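Local structure of cytosine-specific methyltransferase (Escherichia coli O157:H7 EDL933, 3G7U) at residues A[10-15]-A[37-42]; A[207-212]-A[337-342]; A[253-258]-A[320-325]. The protein probably methylates cytosine in DNA at carbon 5, using S-adenosyl-L-methionine as methyl donor and releasing S-adenosyl-L-homocysteine. All coordinates share one frame; numbering follows the deposited sequence. Where two conformers were deposited one is given.

Overall arrangement
Here chemistry follows position in a fold. Contact 1 is buried within the Rossmann-like core, where two successive strand-to-helix units meet without conventional hydrogen bonds, through CH groups against backbone oxygens and one Val-Thr pair. Contacts 2 and 3 have centres about 10 Å apart, and each joins the region of strands 205-207 and 256-258 to the start of one of two consecutive helices, 340-348 and 321-328. Contact 2 lies at the surface and relies on bent polar side chains and waters. Contact 3 is buried and depends on an arginine bonding to a serine's backbone and hydroxyl. Lys340 of contact 2 also binds Thr256 of contact 3; contact 1 meets contact 2 only in packing.

Contact 1 of 3, residues A[10-15]-A[37-42]; sequences SGVGGL and INTHAI
Gly11 O is approached from two sources: the hydroxyl of Ser10 donates to it over 3.0 Å from OG, and across the contact the imidazole of His40 presents CD2 at 3.4 Å, with the oxygen at the ring edge and near its plane. The loop is the first conserved, glycine-rich motif of C5-cytosine methyltransferases, which in this family follows the first strand of the Rossmann-like sheet and contributes to the cofactor site. Here it forms a type II' turn from Ser10 to Gly13, and Gly13 takes the N-cap position of helix 14-22. His40 belongs to helix 34-43, the helix of the next strand-helix unit. With CG anti to the backbone N (chi1 -165°), its ring reaches back across the turn, and CD2 comes within 3.5 Å of Gly13 CA, an approach that a residue without a side chain permits. Ser10 OG lies obliquely to the same ring. Both ring nitrogens are engaged by other groups: ND1 pairs with His49 and NE2 with Ser16, so the rotation of the imidazole is fixed by more than packing, and Phe44 stacks on it. Val12 O is buried without a conventional partner. Across the contact it receives only a CA-H...O approach from His40 CA at 3.4 Å, with an angle of 143° at the hydrogen. Next to it runs an apolar seam in which Val12 and Thr39 lie side by side and point the same way. Thr39 OG1 turns to Gln346 and His35, while its methyl CG2 rests 3.7 Å from Val12 CG1.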
ATOM      1  N   SER A  10      -0.823   8.284  -5.357  1.00 19.35           N
ATOM      2  CA  SER A  10      -1.599   7.279  -4.674  1.00 17.71           C
ATOM      3  C   SER A  10      -1.252   5.842  -5.064  1.00 20.01           C
ATOM      4  O   SER A  10      -1.541   4.886  -4.291  1.00 20.06           O
ATOM      5  CB  SER A  10      -3.091   7.489  -5.002  1.00 21.45           C
ATOM      6  OG  SER A  10      -3.358   7.252  -6.402  1.00 20.36           O
ATOM      7  N   GLY A  11      -0.672   5.664  -6.259  1.00 18.74           N
ATOM      8  CA  GLY A  11      -0.563   4.318  -6.862  1.00 18.88           C
ATOM      9  C   GLY A  11      -1.930   3.668  -6.874  1.00 18.20           C
ATOM     10  O   GLY A  11      -2.964   4.357  -7.056  1.00 19.82           O
ATOM     11  N   VAL A  12      -1.982   2.353  -6.612  1.00 18.75           N
ATOM     12  CA  VAL A  12      -3.284   1.645  -6.698  1.00 18.62           C
ATOM     13  C   VAL A  12      -4.156   1.784  -5.476  1.00 20.67           C
ATOM     14  O   VAL A  12      -5.345   1.476  -5.536  1.00 18.79           O
ATOM     15  CB  VAL A  12      -3.114   0.103  -6.926  1.00 22.48           C
ATOM     16  CG1 VAL A  12      -2.436  -0.125  -8.237  1.00 22.71           C
ATOM     17  CG2 VAL A  12      -2.326  -0.549  -5.774  1.00 20.68           C
ATOM     18  N   GLY A  13      -3.579   2.287  -4.386  1.00 21.47           N
ATOM     19  CA  GLY A  13      -4.370   2.655  -3.221  1.00 19.83           C
ATOM     20  C   GLY A  13      -4.137   1.855  -1.948  1.00 19.00           C
ATOM     21  O   GLY A  13      -5.066   1.672  -1.161  1.00 21.61           O
ATOM     22  N   GLY A  14      -2.921   1.362  -1.744  1.00 18.81           N
ATOM     23  CA  GLY A  14      -2.566   0.771  -0.437  1.00 18.85           C
ATOM     24  C   GLY A  14      -2.816   1.760   0.727  1.00 18.08           C
ATOM     25  O   GLY A  14      -3.471   1.414   1.704  1.00 20.90           O
ATOM     26  N   LEU A  15      -2.285   2.978   0.616  1.00 19.96           N
ATOM     27  CA  LEU A  15      -2.436   3.970   1.687  1.00 16.63           C
ATOM     28  C   LEU A  15      -3.881   4.453   1.720  1.00 21.15           C
ATOM     29  O   LEU A  15      -4.417   4.696   2.787  1.00 24.69           O
ATOM     30  CB  LEU A  15      -1.481   5.144   1.424  1.00 17.89           C
ATOM     31  CG  LEU A  15      -1.334   6.156   2.535  1.00 15.67           C
ATOM     32  CD1 LEU A  15      -0.534   5.487   3.715  1.00 21.08           C
ATOM     33  CD2 LEU A  15      -0.541   7.347   1.987  1.00 18.66           C
ATOM     34  N   ILE A  37      -3.512   4.414 -11.680  1.00 19.27           N
ATOM     35  CA  ILE A  37      -4.723   5.164 -11.359  1.00 20.06           C
ATOM     36  C   ILE A  37      -6.009   4.503 -11.853  1.00 20.28           C
ATOM     37  O   ILE A  37      -7.061   4.625 -11.205  1.00 21.76           O
ATOM     38  CB  ILE A  37      -4.682   6.650 -11.832  1.00 22.96           C
ATOM     39  CG1 ILE A  37      -5.646   7.490 -10.977  1.00 23.94           C
ATOM     40  CG2 ILE A  37      -4.960   6.777 -13.350  1.00 25.47           C
ATOM     41  CD1 ILE A  37      -5.595   8.948 -11.300  1.00 22.77           C
ATOM     42  N   ASN A  38      -5.958   3.776 -12.970  1.00 17.60           N
ATOM     43  CA  ASN A  38      -7.118   3.016 -13.378  1.00 21.13           C
ATOM     44  C   ASN A  38      -7.433   1.971 -12.333  1.00 22.78           C
ATOM     45  O   ASN A  38      -8.593   1.735 -12.007  1.00 21.52           O
ATOM     46  CB  ASN A  38      -6.871   2.357 -14.746  1.00 23.93           C
ATOM     47  CG  ASN A  38      -6.978   3.353 -15.880  1.00 30.65           C
ATOM     48  OD1 ASN A  38      -7.452   4.478 -15.687  1.00 34.88           O
ATOM     49  ND2 ASN A  38      -6.532   2.951 -17.068  1.00 32.91           N
ATOM     50  N   THR A  39      -6.405   1.339 -11.804  1.00 19.29           N
ATOM     51  CA  THR A  39      -6.669   0.345 -10.745  1.00 19.33           C
ATOM     52  C   THR A  39      -7.230   0.976  -9.460  1.00 23.02           C
ATOM     53  O   THR A  39      -8.117   0.414  -8.795  1.00 20.76           O
ATOM     54  CB  THR A  39      -5.443  -0.537 -10.458  1.00 24.04           C
ATOM     55  OG1 THR A  39      -5.177  -1.298 -11.646  1.00 26.69           O
ATOM     56  CG2 THR A  39      -5.716  -1.474  -9.279  1.00 21.17           C
ATOM     57  N   HIS A  40      -6.737   2.173  -9.137  1.00 17.56           N
ATOM     58  CA  HIS A  40      -7.248   2.884  -7.982  1.00 19.75           C
ATOM     59  C   HIS A  40      -8.746   3.118  -8.215  1.00 22.57           C
ATOM     60  O   HIS A  40      -9.571   2.844  -7.310  1.00 21.57           O
ATOM     61  CB  HIS A  40      -6.488   4.197  -7.776  1.00 14.74           C
ATOM     62  CG  HIS A  40      -6.713   4.801  -6.430  1.00 17.63           C
ATOM     63  ND1 HIS A  40      -7.904   5.432  -6.093  1.00 19.63           N
ATOM     64  CD2 HIS A  40      -5.903   4.919  -5.354  1.00 18.08           C
ATOM     65  CE1 HIS A  40      -7.826   5.861  -4.849  1.00 19.10           C
ATOM     66  NE2 HIS A  40      -6.615   5.590  -4.387  1.00 21.15           N
ATOM     67  N   ALA A  41      -9.124   3.551  -9.425  1.00 19.78           N
ATOM     68  CA  ALA A  41     -10.554   3.839  -9.700  1.00 20.88           C
ATOM     69  C   ALA A  41     -11.435   2.615  -9.648  1.00 22.05           C
ATOM     70  O   ALA A  41     -12.600   2.701  -9.292  1.00 25.97           O
ATOM     71  CB  ALA A  41     -10.741   4.547 -11.037  1.00 22.42           C
ATOM     72  N   ILE A  42     -10.883   1.462 -10.009  1.00 23.08           N
ATOM     73  CA  ILE A  42     -11.652   0.203  -9.921  1.00 21.56           C
ATOM     74  C   ILE A  42     -12.009  -0.121  -8.467  1.00 27.17           C
ATOM     75  O   ILE A  42     -13.118  -0.570  -8.165  1.00 24.57           O
ATOM     76  CB  ILE A  42     -10.864  -0.996 -10.531  1.00 22.81           C
ATOM     77  CG1 ILE A  42     -10.803  -0.917 -12.067  1.00 27.98           C
ATOM     78  CG2 ILE A  42     -11.533  -2.329 -10.167  1.00 21.29           C
ATOM     79  CD1 ILE A  42     -12.167  -0.824 -12.756  1.00 33.77           C
TER

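Contact 2 of 3, residues A[207-212]-A[337-342]; sequences NWQSDS and HVTKWH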
ATOM      1  N   ASN A 207       0.781 -19.650 -17.135  1.00 33.63           N
ATOM      2  CA  ASN A 207       0.967 -19.145 -18.468  1.00 33.49           C
ATOM      3  C   ASN A 207       2.136 -18.163 -18.574  1.00 37.94           C
ATOM      4  O   ASN A 207       2.922 -18.030 -17.664  1.00 35.67           O
ATOM      5  CB  ASN A 207      -0.308 -18.511 -18.968  1.00 34.34           C
ATOM      6  CG  ASN A 207      -0.830 -17.488 -18.036  1.00 42.28           C
ATOM      7  OD1 ASN A 207      -0.256 -16.444 -17.877  1.00 39.87           O
ATOM      8  ND2 ASN A 207      -1.902 -17.798 -17.390  1.00 43.04           N
ATOM      9  N   TRP A 208       2.235 -17.474 -19.696  1.00 37.44           N
ATOM     10  CA  TRP A 208       3.201 -16.428 -19.805  1.00 38.86           C
ATOM     11  C   TRP A 208       2.693 -15.071 -19.349  1.00 44.11           C
ATOM     12  O   TRP A 208       3.041 -14.637 -18.299  1.00 43.35           O
ATOM     13  CB  TRP A 208       3.908 -16.386 -21.159  1.00 38.42           C
ATOM     14  CG  TRP A 208       4.867 -15.303 -21.201  1.00 39.97           C
ATOM     15  CD1 TRP A 208       5.938 -15.166 -20.428  1.00 41.52           C
ATOM     16  CD2 TRP A 208       4.821 -14.161 -22.025  1.00 43.57           C
ATOM     17  NE1 TRP A 208       6.590 -14.021 -20.705  1.00 46.61           N
ATOM     18  CE2 TRP A 208       5.922 -13.378 -21.698  1.00 45.09           C
ATOM     19  CE3 TRP A 208       3.980 -13.741 -23.034  1.00 43.27           C
ATOM     20  CZ2 TRP A 208       6.190 -12.208 -22.321  1.00 43.89           C
ATOM     21  CZ3 TRP A 208       4.244 -12.584 -23.639  1.00 43.01           C
ATOM     22  CH2 TRP A 208       5.339 -11.823 -23.288  1.00 45.02           C
ATOM     23  N   GLN A 209       1.866 -14.398 -20.131  1.00 48.14           N
ATOM     24  CA  GLN A 209       1.282 -13.131 -19.660  1.00 52.66           C
ATOM     25  C   GLN A 209      -0.182 -12.912 -20.001  1.00 55.82           C
ATOM     26  O   GLN A 209      -0.565 -11.826 -20.334  1.00 56.87           O
ATOM     27  CB  GLN A 209       2.090 -11.901 -20.074  1.00 54.52           C
ATOM     28  CG  GLN A 209       3.403 -11.646 -19.338  1.00 53.64           C
ATOM     29  CD  GLN A 209       3.249 -10.970 -17.988  1.00 54.97           C
ATOM     30  OE1 GLN A 209       2.190 -10.513 -17.637  1.00 50.85           O
ATOM     31  NE2 GLN A 209       4.324 -10.923 -17.235  1.00 50.55           N
ATOM     32  N   SER A 210      -1.004 -13.932 -19.854  1.00 58.06           N
ATOM     33  CA  SER A 210      -2.357 -13.925 -20.381  1.00 59.96           C
ATOM     34  C   SER A 210      -3.237 -12.714 -20.084  1.00 61.47           C
ATOM     35  O   SER A 210      -3.060 -12.034 -19.112  1.00 61.25           O
ATOM     36  CB  SER A 210      -3.066 -15.218 -20.052  1.00 62.20           C
ATOM     37  OG  SER A 210      -4.416 -15.024 -19.689  1.00 63.21           O
ATOM     38  N   ASP A 211      -4.202 -12.493 -20.960  1.00 63.02           N
ATOM     39  CA  ASP A 211      -4.959 -11.236 -20.964  0.50 62.24           C
ATOM     40  C   ASP A 211      -6.285 -11.310 -20.184  1.00 61.03           C
ATOM     41  O   ASP A 211      -6.997 -10.300 -20.071  1.00 62.27           O
ATOM     42  CB  ASP A 211      -5.199 -10.774 -22.413  0.50 61.94           C
ATOM     43  CG  ASP A 211      -5.305  -9.260 -22.547  0.50 61.44           C
ATOM     44  OD1 ASP A 211      -5.736  -8.806 -23.629  0.50 60.00           O
ATOM     45  OD2 ASP A 211      -4.966  -8.526 -21.588  0.50 60.12           O
ATOM     46  N   SER A 212      -6.587 -12.485 -19.623  1.00 56.33           N
ATOM     47  CA  SER A 212      -7.843 -12.734 -18.892  1.00 51.05           C
ATOM     48  C   SER A 212      -7.615 -13.002 -17.396  1.00 43.50           C
ATOM     49  O   SER A 212      -6.525 -13.410 -16.990  1.00 45.66           O
ATOM     50  CB  SER A 212      -8.604 -13.890 -19.547  1.00 54.50           C
ATOM     51  OG  SER A 212      -8.746 -13.675 -20.947  1.00 62.20           O
ATOM     52  N   HIS A 337      -4.508  -5.013 -11.772  1.00 21.19           N
ATOM     53  CA  HIS A 337      -4.434  -5.186 -13.216  1.00 23.94           C
ATOM     54  C   HIS A 337      -4.357  -6.665 -13.577  1.00 27.06           C
ATOM     55  O   HIS A 337      -3.758  -7.469 -12.845  1.00 32.06           O
ATOM     56  CB  HIS A 337      -3.201  -4.455 -13.761  1.00 24.30           C
ATOM     57  CG  HIS A 337      -3.243  -4.236 -15.247  1.00 30.44           C
ATOM     58  ND1 HIS A 337      -2.747  -5.157 -16.151  1.00 33.67           N
ATOM     59  CD2 HIS A 337      -3.728  -3.204 -15.983  1.00 32.58           C
ATOM     60  CE1 HIS A 337      -2.925  -4.702 -17.381  1.00 35.53           C
ATOM     61  NE2 HIS A 337      -3.530  -3.527 -17.309  1.00 34.29           N
ATOM     62  N   VAL A 338      -4.910  -7.006 -14.741  1.00 33.06           N
ATOM     63  CA  VAL A 338      -4.977  -8.409 -15.195  0.50 34.25           C
ATOM     64  C   VAL A 338      -3.621  -9.091 -15.417  1.00 35.22           C
ATOM     65  O   VAL A 338      -3.485 -10.310 -15.175  1.00 36.98           O
ATOM     66  CB  VAL A 338      -5.877  -8.599 -16.465  0.50 36.82           C
ATOM     67  CG1 VAL A 338      -7.339  -8.408 -16.123  0.50 38.97           C
ATOM     68  CG2 VAL A 338      -5.469  -7.657 -17.608  0.50 36.39           C
ATOM     69  N   THR A 339      -2.607  -8.337 -15.846  1.00 28.75           N
ATOM     70  CA  THR A 339      -1.327  -8.958 -16.193  1.00 32.30           C
ATOM     71  C   THR A 339      -0.482  -9.096 -14.950  1.00 36.75           C
ATOM     72  O   THR A 339      -0.587  -8.243 -14.053  1.00 37.85           O
ATOM     73  CB  THR A 339      -0.530  -8.083 -17.190  1.00 31.24           C
ATOM     74  OG1 THR A 339      -0.266  -6.816 -16.584  1.00 35.51           O
ATOM     75  CG2 THR A 339      -1.317  -7.854 -18.505  1.00 34.08           C
ATOM     76  N   LYS A 340       0.342 -10.150 -14.905  1.00 32.63           N
ATOM     77  CA  LYS A 340       1.275 -10.385 -13.809  0.50 33.04           C
ATOM     78  C   LYS A 340       2.289  -9.263 -13.704  1.00 33.01           C
ATOM     79  O   LYS A 340       2.594  -8.801 -12.622  1.00 31.42           O
ATOM     80  CB  LYS A 340       2.009 -11.714 -14.004  0.50 33.00           C
ATOM     81  CG  LYS A 340       1.150 -12.930 -13.708  0.50 36.49           C
ATOM     82  CD  LYS A 340       1.924 -14.216 -13.951  0.50 36.80           C
ATOM     83  CE  LYS A 340       1.922 -14.596 -15.428  0.50 36.85           C
ATOM     84  NZ  LYS A 340       0.560 -14.893 -15.947  0.50 37.94           N
ATOM     85  N   TRP A 341       2.797  -8.842 -14.854  1.00 30.14           N
ATOM     86  CA  TRP A 341       3.772  -7.780 -14.944  1.00 33.17           C
ATOM     87  C   TRP A 341       3.305  -6.524 -14.181  1.00 30.11           C
ATOM     88  O   TRP A 341       4.027  -5.990 -13.333  1.00 29.30           O
ATOM     89  CB  TRP A 341       3.979  -7.438 -16.429  1.00 37.07           C
ATOM     90  CG  TRP A 341       4.708  -6.185 -16.593  1.00 45.36           C
ATOM     91  CD1 TRP A 341       4.178  -4.942 -16.832  1.00 49.78           C
ATOM     92  CD2 TRP A 341       6.107  -6.005 -16.449  1.00 48.61           C
ATOM     93  NE1 TRP A 341       5.175  -4.002 -16.859  1.00 50.55           N
ATOM     94  CE2 TRP A 341       6.372  -4.629 -16.639  1.00 48.69           C
ATOM     95  CE3 TRP A 341       7.177  -6.877 -16.193  1.00 52.71           C
ATOM     96  CZ2 TRP A 341       7.657  -4.102 -16.577  1.00 49.47           C
ATOM     97  CZ3 TRP A 341       8.457  -6.355 -16.134  1.00 50.13           C
ATOM     98  CH2 TRP A 341       8.689  -4.976 -16.328  1.00 50.05           C
ATOM     99  N   HIS A 342       2.099  -6.064 -14.492  1.00 24.84           N
ATOM    100  CA  HIS A 342       1.580  -4.836 -13.878  1.00 25.81           C
ATOM    101  C   HIS A 342       1.157  -5.048 -12.445  1.00 24.61           C
ATOM    102  O   HIS A 342       1.478  -4.229 -11.612  1.00 26.38           O
ATOM    103  CB  HIS A 342       0.439  -4.230 -14.692  1.00 25.50           C
ATOM    104  CG  HIS A 342       0.908  -3.573 -15.954  1.00 33.00           C
ATOM    105  ND1 HIS A 342       1.813  -2.531 -15.949  1.00 38.42           N
ATOM    106  CD2 HIS A 342       0.626  -3.826 -17.254  1.00 38.28           C
ATOM    107  CE1 HIS A 342       2.061  -2.166 -17.195  1.00 40.50           C
ATOM    108  NE2 HIS A 342       1.352  -2.933 -18.006  1.00 40.16           N
TER
HETATM  109  O   HOH W   1      -0.072 -12.209 -16.998  1.00 50.50           O
HETATM  110  O   HOH W   2      -2.431 -12.609 -16.407  1.00 56.95           O
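Bends at chi3 (-82°) and chi4 of Lys340 carry NZ to Asn207, while Gln209, folded at chi2 (-81°), brings its amide against the first turn of the same helix. The frame is an Asx motif facing a helix N-terminus: Asn207 OD1 accepts from Ser210 N, and Thr339 caps helix 340-348 by taking His342 N on OG1. The loop follows strand 205-207, at a position consistent with the target-recognition region of this family. Lys340 donates from NZ to Asn207 OD1 at 2.6 Å; this and its other NZ bonds hold for the conformer described and are less certain for the second one modelled. The ammonium and Ser210 N come from opposite faces of the carboxamide plane, gripping the oxygen between them. Thr256 OG1 takes a further bond from NZ and ties the lysine to segment 253-258. Gln209 OE1 receives a weak bond from Trp341 N at 3.3 Å. Its amide, turned about 73° from the Trp341 ring, sets NE2 3.6 Å from Trp341 CB. A water completes this network, donating to Gln209 OE1 at 2.9 Å and accepting from both Lys340 N and Lys340 NZ, so that amide oxygen, lysine tip and helix start share one bridge. A second water bridges the facing carbonyls by donating to Ser210 O and Val338 O, each at 2.8 Å.

Contact 3 of 3, residues A[253-258]-A[320-325]; sequences SGCTGT and TPREAA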
ATOM      1  N   SER A 253      -9.742 -13.123  -7.743  1.00 21.96           N
ATOM      2  CA  SER A 253      -8.954 -12.925  -8.974  1.00 20.90           C
ATOM      3  C   SER A 253      -7.471 -13.091  -8.637  1.00 21.61           C
ATOM      4  O   SER A 253      -7.105 -13.150  -7.460  1.00 19.45           O
ATOM      5  CB  SER A 253      -9.203 -11.525  -9.565  1.00 20.02           C
ATOM      6  OG  SER A 253      -8.806 -10.504  -8.641  1.00 19.97           O
ATOM      7  N   GLY A 254      -6.642 -13.188  -9.681  1.00 21.85           N
ATOM      8  CA  GLY A 254      -5.182 -13.113  -9.573  1.00 22.45           C
ATOM      9  C   GLY A 254      -4.470 -14.401  -9.288  1.00 20.56           C
ATOM     10  O   GLY A 254      -3.292 -14.379  -8.926  1.00 18.68           O
ATOM     11  N   CYS A 255      -5.149 -15.540  -9.453  1.00 19.44           N
ATOM     12  CA  CYS A 255      -4.524 -16.817  -9.166  1.00 19.20           C
ATOM     13  C   CYS A 255      -3.898 -17.370 -10.461  1.00 24.82           C
ATOM     14  O   CYS A 255      -4.276 -18.419 -10.955  1.00 25.75           O
ATOM     15  CB  CYS A 255      -5.534 -17.808  -8.573  1.00 21.98           C
ATOM     16  SG  CYS A 255      -6.207 -17.214  -6.995  1.00 27.90           S
ATOM     17  N   THR A 256      -2.958 -16.621 -11.026  1.00 24.42           N
ATOM     18  CA  THR A 256      -2.359 -16.984 -12.289  1.00 27.76           C
ATOM     19  C   THR A 256      -0.885 -17.293 -12.090  1.00 25.69           C
ATOM     20  O   THR A 256      -0.138 -16.515 -11.483  1.00 25.14           O
ATOM     21  CB  THR A 256      -2.577 -15.890 -13.396  1.00 34.23           C
ATOM     22  OG1 THR A 256      -1.482 -15.856 -14.331  1.00 45.91           O
ATOM     23  CG2 THR A 256      -2.813 -14.556 -12.818  1.00 32.13           C
ATOM     24  N   GLY A 257      -0.486 -18.454 -12.586  1.00 23.10           N
ATOM     25  CA  GLY A 257       0.889 -18.867 -12.436  1.00 28.91           C
ATOM     26  C   GLY A 257       1.746 -18.476 -13.616  1.00 25.60           C
ATOM     27  O   GLY A 257       1.263 -17.916 -14.581  1.00 23.51           O
ATOM     28  N   THR A 258       3.035 -18.769 -13.504  1.00 31.21           N
ATOM     29  CA  THR A 258       4.007 -18.535 -14.560  1.00 27.05           C
ATOM     30  C   THR A 258       4.491 -19.906 -15.027  1.00 28.20           C
ATOM     31  O   THR A 258       4.761 -20.795 -14.215  1.00 27.86           O
ATOM     32  CB  THR A 258       5.153 -17.679 -14.028  1.00 29.47           C
ATOM     33  OG1 THR A 258       4.659 -16.396 -13.660  1.00 32.38           O
ATOM     34  CG2 THR A 258       6.262 -17.483 -15.090  1.00 26.43           C
ATOM     35  N   THR A 320       2.041 -16.219  -7.176  1.00 20.89           N
ATOM     36  CA  THR A 320       1.092 -15.587  -8.049  1.00 21.26           C
ATOM     37  C   THR A 320       0.867 -14.152  -7.584  1.00 18.74           C
ATOM     38  O   THR A 320       1.215 -13.784  -6.451  1.00 16.77           O
ATOM     39  CB  THR A 320      -0.274 -16.294  -8.000  1.00 22.06           C
ATOM     40  OG1 THR A 320      -0.805 -16.143  -6.694  1.00 20.00           O
ATOM     41  CG2 THR A 320      -0.141 -17.767  -8.312  1.00 22.59           C
ATOM     42  N   PRO A 321       0.319 -13.311  -8.467  1.00 17.73           N
ATOM     43  CA  PRO A 321      -0.030 -11.964  -7.980  1.00 18.77           C
ATOM     44  C   PRO A 321      -0.934 -11.982  -6.745  1.00 21.56           C
ATOM     45  O   PRO A 321      -0.780 -11.144  -5.846  1.00 20.02           O
ATOM     46  CB  PRO A 321      -0.787 -11.362  -9.179  1.00 19.06           C
ATOM     47  CG  PRO A 321      -0.212 -12.024 -10.350  1.00 19.10           C
ATOM     48  CD  PRO A 321       0.115 -13.464  -9.916  1.00 15.26           C
ATOM     49  N   ARG A 322      -1.895 -12.900  -6.692  1.00 19.00           N
ATOM     50  CA  ARG A 322      -2.785 -12.895  -5.530  1.00 17.27           C
ATOM     51  C   ARG A 322      -2.026 -13.292  -4.263  1.00 19.32           C
ATOM     52  O   ARG A 322      -2.264 -12.740  -3.200  1.00 19.51           O
ATOM     53  CB  ARG A 322      -4.007 -13.804  -5.733  1.00 20.13           C
ATOM     54  CG  ARG A 322      -4.990 -13.914  -4.533  1.00 21.21           C
ATOM     55  CD  ARG A 322      -5.545 -12.574  -4.034  1.00 19.04           C
ATOM     56  NE  ARG A 322      -6.351 -11.905  -5.043  1.00 19.32           N
ATOM     57  CZ  ARG A 322      -6.702 -10.622  -4.991  1.00 21.77           C
ATOM     58  NH1 ARG A 322      -6.357  -9.869  -3.944  1.00 20.01           N
ATOM     59  NH2 ARG A 322      -7.445 -10.100  -5.967  1.00 20.26           N
ATOM     60  N   GLU A 323      -1.062 -14.198  -4.395  1.00 20.34           N
ATOM     61  CA  GLU A 323      -0.225 -14.561  -3.248  1.00 24.33           C
ATOM     62  C   GLU A 323       0.615 -13.392  -2.769  1.00 23.66           C
ATOM     63  O   GLU A 323       0.702 -13.155  -1.562  1.00 21.81           O
ATOM     64  CB  GLU A 323       0.667 -15.767  -3.590  1.00 20.68           C
ATOM     65  CG  GLU A 323      -0.179 -17.065  -3.685  1.00 21.53           C
ATOM     66  CD  GLU A 323       0.524 -18.260  -4.353  1.00 27.56           C
ATOM     67  OE1 GLU A 323       1.590 -18.087  -4.982  1.00 23.58           O
ATOM     68  OE2 GLU A 323      -0.028 -19.397  -4.275  1.00 24.89           O
ATOM     69  N   ALA A 324       1.215 -12.655  -3.705  1.00 21.16           N
ATOM     70  CA  ALA A 324       1.941 -11.451  -3.363  1.00 21.21           C
ATOM     71  C   ALA A 324       1.047 -10.413  -2.674  1.00 24.84           C
ATOM     72  O   ALA A 324       1.483  -9.755  -1.691  1.00 23.31           O
ATOM     73  CB  ALA A 324       2.575 -10.852  -4.604  1.00 19.24           C
ATOM     74  N   ALA A 325      -0.174 -10.257  -3.184  1.00 19.68           N
ATOM     75  CA  ALA A 325      -1.169  -9.309  -2.608  1.00 19.21           C
ATOM     76  C   ALA A 325      -1.451  -9.690  -1.181  1.00 22.00           C
ATOM     77  O   ALA A 325      -1.499  -8.825  -0.293  1.00 21.06           O
ATOM     78  CB  ALA A 325      -2.463  -9.323  -3.395  1.00 18.94           C
TER
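Arg322 lies along the backbone of Ser253 and Gly254. Its CB sits 3.3 Å from Gly254 O. CG, anti to the backbone N (chi1 178°), and then CD curl past Ser253 O, because the chain bends at chi2 and chi3; CG comes within 3.7 Å of that oxygen. NE closes the curl with a nearly straight bond of 2.8 Å to Ser253 O, 169° at the hydrogen. At the tip NH2 reaches Ser253 OG at 3.0 Å, in the guanidinium plane but with a clearly bent bond (140° at the hydrogen), and it also bonds Phe334 O. The guanidinium thus grips one serine side-on with two nitrogens, while Asp332 touches the same side chain. Arg322 N adds a 3.0 Å bond to Gly254 O from above the carbonyl plane. This helix start matches motif IX of the C5 methyltransferases, which in the family supports the target-recognition region. Thr320 and Glu323 close its capping box, and Thr320 CG2 and Pro321 CD both pack against Thr256 O. The chemistry implies that two successive loop carbonyls, Ser253 O and Gly254 O, are held by the side chain and the backbone of one residue.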